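Local coordinates for protein DynE8 (Micromonospora chersina, PDB 4AMM) that is the acyltransferase domain of an iterative polyketide synthase in enediyne biosynthesis and probably loads acyl units for chain building, at residues 97-102 and 383-388. Residues are numbered along the deposited sequence; the frame is centred on the assembly and turned at random.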
loop_
_atom_site.group_PDB
_atom_site.type_symbol
_atom_site.label_atom_id
_atom_site.label_comp_id
_atom_site.label_asym_id
_atom_site.label_seq_id
_atom_site.Cartn_x
_atom_site.Cartn_y
_atom_site.Cartn_z
ATOM N N LEU A 97 -4.214 -18.286 0.772
ATOM C CA LEU A 97 -5.078 -17.252 1.281
ATOM C C LEU A 97 -5.439 -16.273 0.162
ATOM O O LEU A 97 -4.927 -16.377 -0.935
ATOM C CB LEU A 97 -4.323 -16.458 2.361
ATOM C CG LEU A 97 -3.739 -17.327 3.412
ATOM C CD1 LEU A 97 -3.244 -16.462 4.524
ATOM C CD2 LEU A 97 -4.754 -18.206 4.038
ATOM N N ARG A 98 -6.358 -15.379 0.421
ATOM C CA ARG A 98 -6.746 -14.343 -0.547
ATOM C C ARG A 98 -5.836 -13.125 -0.333
ATOM O O ARG A 98 -5.775 -12.618 0.803
ATOM C CB ARG A 98 -8.163 -13.894 -0.286
ATOM C CG ARG A 98 -9.143 -15.001 -0.723
ATOM C CD ARG A 98 -10.621 -14.615 -0.399
ATOM N NE ARG A 98 -11.042 -13.507 -1.206
ATOM C CZ ARG A 98 -11.521 -13.603 -2.442
ATOM N NH1 ARG A 98 -11.639 -14.805 -3.029
ATOM N NH2 ARG A 98 -11.891 -12.537 -3.130
ATOM N N VAL A 99 -5.151 -12.698 -1.409
ATOM C CA VAL A 99 -4.212 -11.542 -1.316
ATOM C C VAL A 99 -4.734 -10.470 -2.147
ATOM O O VAL A 99 -5.066 -10.645 -3.318
ATOM C CB VAL A 99 -2.787 -11.963 -1.784
ATOM C CG1 VAL A 99 -1.872 -10.728 -1.745
ATOM C CG2 VAL A 99 -2.209 -13.018 -0.833
ATOM N N GLY A 100 -4.755 -9.215 -1.581
ATOM C CA GLY A 100 -5.167 -8.036 -2.354
ATOM C C GLY A 100 -3.992 -7.110 -2.524
ATOM O O GLY A 100 -3.106 -7.125 -1.679
ATOM N N LEU A 101 -3.992 -6.298 -3.566
ATOM C CA LEU A 101 -2.975 -5.267 -3.764
ATOM C C LEU A 101 -3.439 -3.872 -3.389
ATOM O O LEU A 101 -4.562 -3.491 -3.603
ATOM C CB LEU A 101 -2.480 -5.229 -5.210
ATOM C CG LEU A 101 -2.072 -6.590 -5.814
ATOM C CD1 LEU A 101 -1.618 -6.345 -7.239
ATOM C CD2 LEU A 101 -0.942 -7.174 -5.003
ATOM N N LEU A 102 -2.490 -3.137 -2.834
ATOM C CA LEU A 102 -2.684 -1.657 -2.537
ATOM C C LEU A 102 -1.725 -0.823 -3.312
ATOM O O LEU A 102 -0.519 -1.046 -3.208
ATOM C CB LEU A 102 -2.450 -1.440 -1.045
ATOM C CG LEU A 102 -3.249 -2.316 -0.069
ATOM C CD1 LEU A 102 -2.749 -2.064 1.409
ATOM C CD2 LEU A 102 -4.720 -2.051 -0.129
ATOM N N ALA A 383 7.973 -12.504 0.895
ATOM C CA ALA A 383 7.690 -13.579 1.862
ATOM C C ALA A 383 6.186 -13.670 2.045
ATOM O O ALA A 383 5.645 -14.821 2.100
ATOM C CB ALA A 383 8.348 -13.229 3.263
ATOM N N ALA A 384 5.436 -12.588 2.159
ATOM C CA ALA A 384 4.029 -12.596 2.327
ATOM C C ALA A 384 3.380 -13.275 1.103
ATOM O O ALA A 384 2.483 -14.132 1.276
ATOM C CB ALA A 384 3.444 -11.167 2.515
ATOM N N LEU A 385 3.764 -12.857 -0.122
ATOM C CA LEU A 385 3.144 -13.447 -1.347
ATOM C C LEU A 385 3.433 -14.928 -1.314
ATOM O O LEU A 385 2.517 -15.716 -1.751
ATOM C CB LEU A 385 3.779 -12.799 -2.521
ATOM C CG LEU A 385 3.374 -11.311 -2.758
ATOM C CD1 LEU A 385 4.193 -10.653 -3.801
ATOM C CD2 LEU A 385 1.910 -11.218 -3.211
ATOM N N PHE A 386 4.627 -15.380 -0.980
ATOM C CA PHE A 386 4.940 -16.816 -1.047
ATOM C C PHE A 386 4.157 -17.565 -0.014
ATOM O O PHE A 386 3.487 -18.567 -0.308
ATOM C CB PHE A 386 6.464 -17.053 -0.915
ATOM C CG PHE A 386 6.837 -18.518 -0.939
ATOM C CD1 PHE A 386 7.039 -19.127 -2.189
ATOM C CD2 PHE A 386 6.916 -19.245 0.214
ATOM C CE1 PHE A 386 7.345 -20.494 -2.238
ATOM C CE2 PHE A 386 7.193 -20.603 0.182
ATOM C CZ PHE A 386 7.452 -21.235 -1.081
ATOM N N ALA A 387 4.150 -17.156 1.252
ATOM C CA ALA A 387 3.497 -17.929 2.307
ATOM C C ALA A 387 2.021 -17.974 2.033
ATOM O O ALA A 387 1.386 -19.019 2.305
ATOM C CB ALA A 387 3.811 -17.346 3.679
ATOM N N ALA A 388 1.408 -16.913 1.549
ATOM C CA ALA A 388 -0.020 -16.857 1.287
ATOM C C ALA A 388 -0.395 -17.618 0.028
ATOM O O ALA A 388 -1.593 -17.751 -0.268
ATOM C CB ALA A 388 -0.495 -15.387 1.191
HETATM O O HOH W 1 -3.004 -16.417 -2.858
#
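Val99 sets its CG1 anti to the backbone N (chi1 177°), and this turns the two methyls to different residues of 383-388. CG2 lies beside the backbone N and packs on CB of Ala388 at 3.6 Å. CG1 meets CD2 of Leu385 at 4.1 Å. The Val99 and Leu385 side chains cross at about a right angle. The small CB of Ala388 also lies 4.1 Å from CB of Leu97, so one methyl packs on both residues. A single direct hydrogen bond joins the backbones: the N-H of Leu97 is hydrogen-bonded to Ala388 O, with N and O 2.9 Å apart. A water lies 2.7 Å from Leu97 O and a longer 3.2 Å from Ala388 O. It may link the two, but other acceptors compete for its protons. Phe386, which takes no part in this contact, makes a cation-pi contact with Arg53. Val99 and Leu385 also touch Val346 of the neighbouring parallel strand, while Leu97 reaches Val92 and Leu83 of the antiparallel sheet. The contact thus lays the C-terminal end of helix 376-387 against the start of strand 99-103, the central strand of the parallel sheet. This is helix-on-sheet packing in the alpha/beta hydrolase-like core of the acyltransferase fold.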